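Local coordinates for protein valine-pyruvate aminotransferase (Salmonella typhimurium, PDB 3G7Q) that transfers the amino group of L-valine to pyruvate, yielding 3-methyl-2-oxobutanoate and L-alanine, with pyridoxal 5'-phosphate as cofactor, at residues Y311-V315 / Y392-P396; V224-G228 / L299-S303. One frame throughout, in Å; residues are numbered along the deposited sequence.

Contact 1 (Y311-V315 / Y392-P396); sequences YYQRV and YVPEP
Tyr392 lays its ring between Tyr311 and Val315, one turn apart on helix 299-325, and so fastens the loop 392-396 to that helix. In the class I aminotransferase fold such a long helix runs from the large cofactor-binding domain into the small one. Here it meets the turn that follows strand 387-391 and leads into helix 396-416.

The polar ends of the two tyrosines are held by other parts of the fold. Tyr392 OH is hydrogen-bonded to Ala339 O and Tyr311 OH to Ala42 N, so each ring is fixed at its far end as well as by packing.

Arg314 works differently, through a chain that is modelled in two conformers. In one of them CG runs anti to the backbone N (chi1 -161°) and passes 3.5 Å from Tyr392 O; folds at chi2 and chi3 then carry the guanidinium along the loop. Glu395, at the N-cap position, also has two conformers, and in one of these its carboxylate offers an opposite charge there, too far for a salt bridge.

The apolar part of the contact includes a CH-pi interaction. Val315 CB sits over one face of the Tyr392 ring, 3.7 Å from the ring centroid and offset toward the rim, and its CG2 reaches Tyr392 CE2 at 3.6 Å. The ring gets there because Tyr392 CG lies between its own backbone N and carbonyl carbon (chi1 66°), which sends the side chain toward the helix. Leu342 of strand 341-345 touches both Val315 and Tyr392. The Tyr311 side chain crosses that of Tyr392 at about a right angle. Its ring meets both loop residues with its edge: CD1 lies 4.0 Å from Tyr392 CE1, and CE1 lies 3.6 Å from Val393 CG2.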
loop_
_atom_site.group_PDB
_atom_site.type_symbol
_atom_site.label_atom_id
_atom_site.label_comp_id
_atom_site.label_asym_id
_atom_site.label_seq_id
_atom_site.Cartn_x
_atom_site.Cartn_y
_atom_site.Cartn_z
ATOM N N TYR A 311 -23.876 -12.002 10.711
ATOM C CA TYR A 311 -23.099 -11.687 11.900
ATOM C C TYR A 311 -23.973 -11.531 13.140
ATOM O O TYR A 311 -23.557 -11.870 14.219
ATOM C CB TYR A 311 -22.277 -10.420 11.680
ATOM C CG TYR A 311 -21.077 -10.618 10.755
ATOM C CD1 TYR A 311 -19.915 -11.181 11.224
ATOM C CD2 TYR A 311 -21.110 -10.216 9.419
ATOM C CE1 TYR A 311 -18.839 -11.339 10.414
ATOM C CE2 TYR A 311 -20.007 -10.381 8.578
ATOM C CZ TYR A 311 -18.886 -10.957 9.079
ATOM O OH TYR A 311 -17.762 -11.140 8.301
ATOM N N TYR A 312 -25.169 -10.984 12.986
ATOM C CA TYR A 312 -26.063 -10.809 14.134
ATOM C C TYR A 312 -26.409 -12.181 14.731
ATOM O O TYR A 312 -26.345 -12.398 15.954
ATOM C CB TYR A 312 -27.297 -10.053 13.710
ATOM C CG TYR A 312 -28.256 -9.809 14.858
ATOM C CD1 TYR A 312 -27.898 -8.986 15.915
ATOM C CD2 TYR A 312 -29.481 -10.409 14.872
ATOM C CE1 TYR A 312 -28.785 -8.757 16.977
ATOM C CE2 TYR A 312 -30.360 -10.189 15.921
ATOM C CZ TYR A 312 -29.997 -9.355 16.954
ATOM O OH TYR A 312 -30.897 -9.146 17.979
ATOM N N GLN A 313 -26.699 -13.139 13.875
ATOM C CA GLN A 313 -26.999 -14.469 14.387
ATOM C C GLN A 313 -25.791 -15.104 15.045
ATOM O O GLN A 313 -25.911 -15.779 16.090
ATOM C CB GLN A 313 -27.420 -15.380 13.268
ATOM C CG GLN A 313 -28.005 -16.672 13.792
ATOM C CD GLN A 313 -27.868 -17.788 12.824
ATOM O OE1 GLN A 313 -28.837 -18.186 12.166
ATOM N NE2 GLN A 313 -26.642 -18.313 12.715
ATOM N N ARG A 314 -24.640 -14.917 14.420
ATOM C CA ARG A 314 -23.408 -15.506 14.917
ATOM C C ARG A 314 -22.978 -14.896 16.262
ATOM O O ARG A 314 -22.503 -15.618 17.136
ATOM C CB ARG A 314 -22.308 -15.419 13.848
ATOM C CG ARG A 314 -21.145 -16.377 14.047
ATOM C CD ARG A 314 -21.638 -17.868 14.028
ATOM N NE ARG A 314 -22.034 -18.355 12.705
ATOM C CZ ARG A 314 -21.196 -18.866 11.799
ATOM N NH1 ARG A 314 -19.891 -18.948 12.026
ATOM N NH2 ARG A 314 -21.659 -19.288 10.639
ATOM N N VAL A 315 -23.159 -13.588 16.447
ATOM C CA VAL A 315 -22.791 -12.958 17.701
ATOM C C VAL A 315 -23.724 -13.456 18.807
ATOM O O VAL A 315 -23.275 -13.735 19.918
ATOM C CB VAL A 315 -22.688 -11.388 17.646
ATOM C CG1 VAL A 315 -24.037 -10.712 17.637
ATOM C CG2 VAL A 315 -21.855 -10.907 18.814
ATOM N N TYR A 392 -15.614 -13.470 17.019
ATOM C CA TYR A 392 -16.740 -14.451 17.126
ATOM C C TYR A 392 -17.114 -15.157 15.815
ATOM O O TYR A 392 -18.090 -15.922 15.778
ATOM C CB TYR A 392 -17.986 -13.789 17.743
ATOM C CG TYR A 392 -18.647 -12.694 16.927
ATOM C CD1 TYR A 392 -19.509 -13.008 15.875
ATOM C CD2 TYR A 392 -18.446 -11.359 17.234
ATOM C CE1 TYR A 392 -20.107 -12.025 15.118
ATOM C CE2 TYR A 392 -19.084 -10.365 16.517
ATOM C CZ TYR A 392 -19.892 -10.702 15.446
ATOM O OH TYR A 392 -20.500 -9.712 14.704
ATOM N N VAL A 393 -16.346 -14.923 14.773
ATOM C CA VAL A 393 -16.578 -15.506 13.441
ATOM C C VAL A 393 -16.223 -16.987 13.240
ATOM O O VAL A 393 -16.907 -17.661 12.467
ATOM C CB VAL A 393 -15.782 -14.708 12.362
ATOM C CG1 VAL A 393 -15.653 -15.494 11.074
ATOM C CG2 VAL A 393 -16.402 -13.369 12.151
ATOM N N PRO A 394 -15.154 -17.498 13.882
ATOM C CA PRO A 394 -14.813 -18.917 13.642
ATOM C C PRO A 394 -15.961 -19.901 13.925
ATOM O O PRO A 394 -16.922 -19.578 14.614
ATOM C CB PRO A 394 -13.645 -19.156 14.594
ATOM C CG PRO A 394 -13.033 -17.829 14.731
ATOM C CD PRO A 394 -14.198 -16.884 14.801
ATOM N N GLU A 395 -15.844 -21.118 13.392
ATOM C CA GLU A 395 -16.938 -22.076 13.545
ATOM C C GLU A 395 -17.237 -22.349 15.020
ATOM O O GLU A 395 -16.332 -22.384 15.850
ATOM C CB GLU A 395 -16.661 -23.378 12.781
ATOM C CG GLU A 395 -16.584 -23.197 11.246
ATOM C CD GLU A 395 -17.832 -22.539 10.660
ATOM O OE1 GLU A 395 -18.961 -22.890 11.055
ATOM O OE2 GLU A 395 -17.681 -21.651 9.801
ATOM N N PRO A 396 -18.509 -22.533 15.341
ATOM C CA PRO A 396 -18.936 -22.728 16.744
ATOM C C PRO A 396 -18.282 -23.868 17.529
ATOM O O PRO A 396 -18.185 -23.781 18.769
ATOM C CB PRO A 396 -20.446 -22.963 16.640
ATOM C CG PRO A 396 -20.735 -23.154 15.221
ATOM C CD PRO A 396 -19.662 -22.533 14.423
#

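Contact 2 (V224-G228 / L299-S303); sequences VPFPG and LLRLS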
loop_
_atom_site.group_PDB
_atom_site.type_symbol
_atom_site.label_atom_id
_atom_site.label_comp_id
_atom_site.label_asym_id
_atom_site.label_seq_id
_atom_site.Cartn_x
_atom_site.Cartn_y
_atom_site.Cartn_z
ATOM N N VAL A 224 -22.318 1.548 8.127
ATOM C CA VAL A 224 -23.238 1.808 7.036
ATOM C C VAL A 224 -22.627 2.837 6.114
ATOM O O VAL A 224 -22.007 3.767 6.590
ATOM C CB VAL A 224 -24.567 2.339 7.669
ATOM C CG1 VAL A 224 -25.337 3.192 6.735
ATOM C CG2 VAL A 224 -25.371 1.167 8.232
ATOM N N PRO A 225 -22.895 2.758 4.804
ATOM C CA PRO A 225 -23.739 1.842 4.059
ATOM C C PRO A 225 -23.136 0.470 3.740
ATOM O O PRO A 225 -23.882 -0.411 3.356
ATOM C CB PRO A 225 -24.030 2.621 2.759
ATOM C CG PRO A 225 -22.868 3.494 2.605
ATOM C CD PRO A 225 -22.422 3.865 3.959
ATOM N N PHE A 226 -21.818 0.305 3.881
ATOM C CA PHE A 226 -21.166 -0.996 3.687
ATOM C C PHE A 226 -19.961 -1.068 4.612
ATOM O O PHE A 226 -19.245 -0.091 4.747
ATOM C CB PHE A 226 -20.750 -1.226 2.229
ATOM C CG PHE A 226 -19.807 -0.201 1.697
ATOM C CD1 PHE A 226 -18.444 -0.362 1.830
ATOM C CD2 PHE A 226 -20.294 0.935 1.068
ATOM C CE1 PHE A 226 -17.571 0.610 1.360
ATOM C CE2 PHE A 226 -19.435 1.879 0.594
ATOM C CZ PHE A 226 -18.086 1.721 0.741
ATOM N N PRO A 227 -19.690 -2.237 5.210
ATOM C CA PRO A 227 -20.387 -3.521 5.068
ATOM C C PRO A 227 -21.639 -3.718 5.905
ATOM O O PRO A 227 -22.304 -4.748 5.779
ATOM C CB PRO A 227 -19.305 -4.516 5.477
ATOM C CG PRO A 227 -18.596 -3.796 6.569
ATOM C CD PRO A 227 -18.513 -2.364 6.092
ATOM N N GLY A 228 -21.994 -2.749 6.730
ATOM C CA GLY A 228 -23.245 -2.827 7.480
ATOM C C GLY A 228 -23.271 -3.807 8.633
ATOM O O GLY A 228 -24.326 -4.269 9.019
ATOM N N LEU A 299 -24.385 -3.458 -3.588
ATOM C CA LEU A 299 -23.509 -3.193 -2.436
ATOM C C LEU A 299 -24.294 -2.984 -1.132
ATOM O O LEU A 299 -24.042 -3.651 -0.122
ATOM C CB LEU A 299 -22.575 -2.020 -2.760
ATOM C CG LEU A 299 -21.537 -1.624 -1.711
ATOM C CD1 LEU A 299 -20.636 -2.812 -1.372
ATOM C CD2 LEU A 299 -20.742 -0.384 -2.210
ATOM N N LEU A 300 -25.265 -2.079 -1.156
ATOM C CA LEU A 300 -26.091 -1.858 0.018
ATOM C C LEU A 300 -26.987 -3.059 0.328
ATOM O O LEU A 300 -27.147 -3.443 1.492
ATOM C CB LEU A 300 -26.933 -0.564 -0.153
ATOM C CG LEU A 300 -26.213 0.763 0.176
ATOM C CD1 LEU A 300 -24.845 0.854 -0.453
ATOM C CD2 LEU A 300 -27.058 2.000 -0.198
ATOM N N ARG A 301 -27.577 -3.671 -0.709
ATOM C CA ARG A 301 -28.464 -4.819 -0.514
ATOM C C ARG A 301 -27.773 -5.975 0.219
ATOM O O ARG A 301 -28.333 -6.607 1.140
ATOM C CB ARG A 301 -28.952 -5.331 -1.885
ATOM C CG ARG A 301 -29.846 -6.574 -1.829
ATOM C CD ARG A 301 -30.342 -7.008 -3.221
ATOM N NE ARG A 301 -29.272 -7.500 -4.085
ATOM C CZ ARG A 301 -28.775 -8.739 -4.033
ATOM N NH1 ARG A 301 -29.226 -9.623 -3.156
ATOM N NH2 ARG A 301 -27.812 -9.106 -4.862
ATOM N N LEU A 302 -26.567 -6.274 -0.219
ATOM C CA LEU A 302 -25.830 -7.399 0.356
ATOM C C LEU A 302 -25.436 -7.077 1.788
ATOM O O LEU A 302 -25.540 -7.937 2.667
ATOM C CB LEU A 302 -24.617 -7.732 -0.492
ATOM C CG LEU A 302 -24.918 -8.385 -1.844
ATOM C CD1 LEU A 302 -23.590 -8.518 -2.619
ATOM C CD2 LEU A 302 -25.663 -9.732 -1.694
ATOM N N SER A 303 -25.020 -5.834 2.027
ATOM C CA SER A 303 -24.689 -5.423 3.391
ATOM C C SER A 303 -25.878 -5.589 4.321
ATOM O O SER A 303 -25.776 -6.151 5.423
ATOM C CB SER A 303 -24.216 -3.961 3.389
ATOM O OG SER A 303 -22.997 -3.805 2.637
#
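The loop 224-228, with cis peptide bonds before both Pro225 and Pro227, curls against the first turn of helix 299-325 and comes closest at Pro227 and Ser303, whose CA atoms are 5.0 Å apart. No hydrogen bond crosses the contact; it is made by fitted surfaces. Ser303 CB fills the bend, 3.2 Å from Pro227 O and 3.6 Å from Pro225 O, while Ser303 OG rests 3.4 Å from Phe226 CB. The hydroxyl is turned back to its own helix: with OG beside the backbone N (chi1 -64°), it donates to Leu299 O at 3.0 Å. Ser303 N bonds to the same oxygen from the opposite face of the carbonyl plane, so two donors grip one acceptor.

This loop, which follows strand 216-219 in the large domain, packs on the start of the long helix that runs to the small domain. Leu299 crosses the Phe226 side chain at a slant, its CD2 methyl 3.6 Å from Phe226 CD2, and its other methyl, CD1, leans on Phe226 CB. Met290 and Met246 pack against the same phenylalanine. Next to Leu299, the end of Leu300 swings in to place CD1 3.8 Å from Pro225 CB, and Leu88 of helix 77-92 also touches that proline.

Followed from the N terminus, the chain illustrates how one long helix can serve two closures in succession. Contact 2 comes first: helix 299-325 begins by returning to the loop 224-228, closing a span that includes strand 242-247 and helices 265-278 and 285-295. Only after that does contact 1 open, further along the same helix, to be closed by 392-396 once the small-domain strands 332-334, 341-345 and 387-391 have been laid down. The two loops therefore stand in series, neither nested nor crossed. The centres of the two contacts lie about 18 Å apart, and helix 299-325 joins the large-domain sheet region to the small domain.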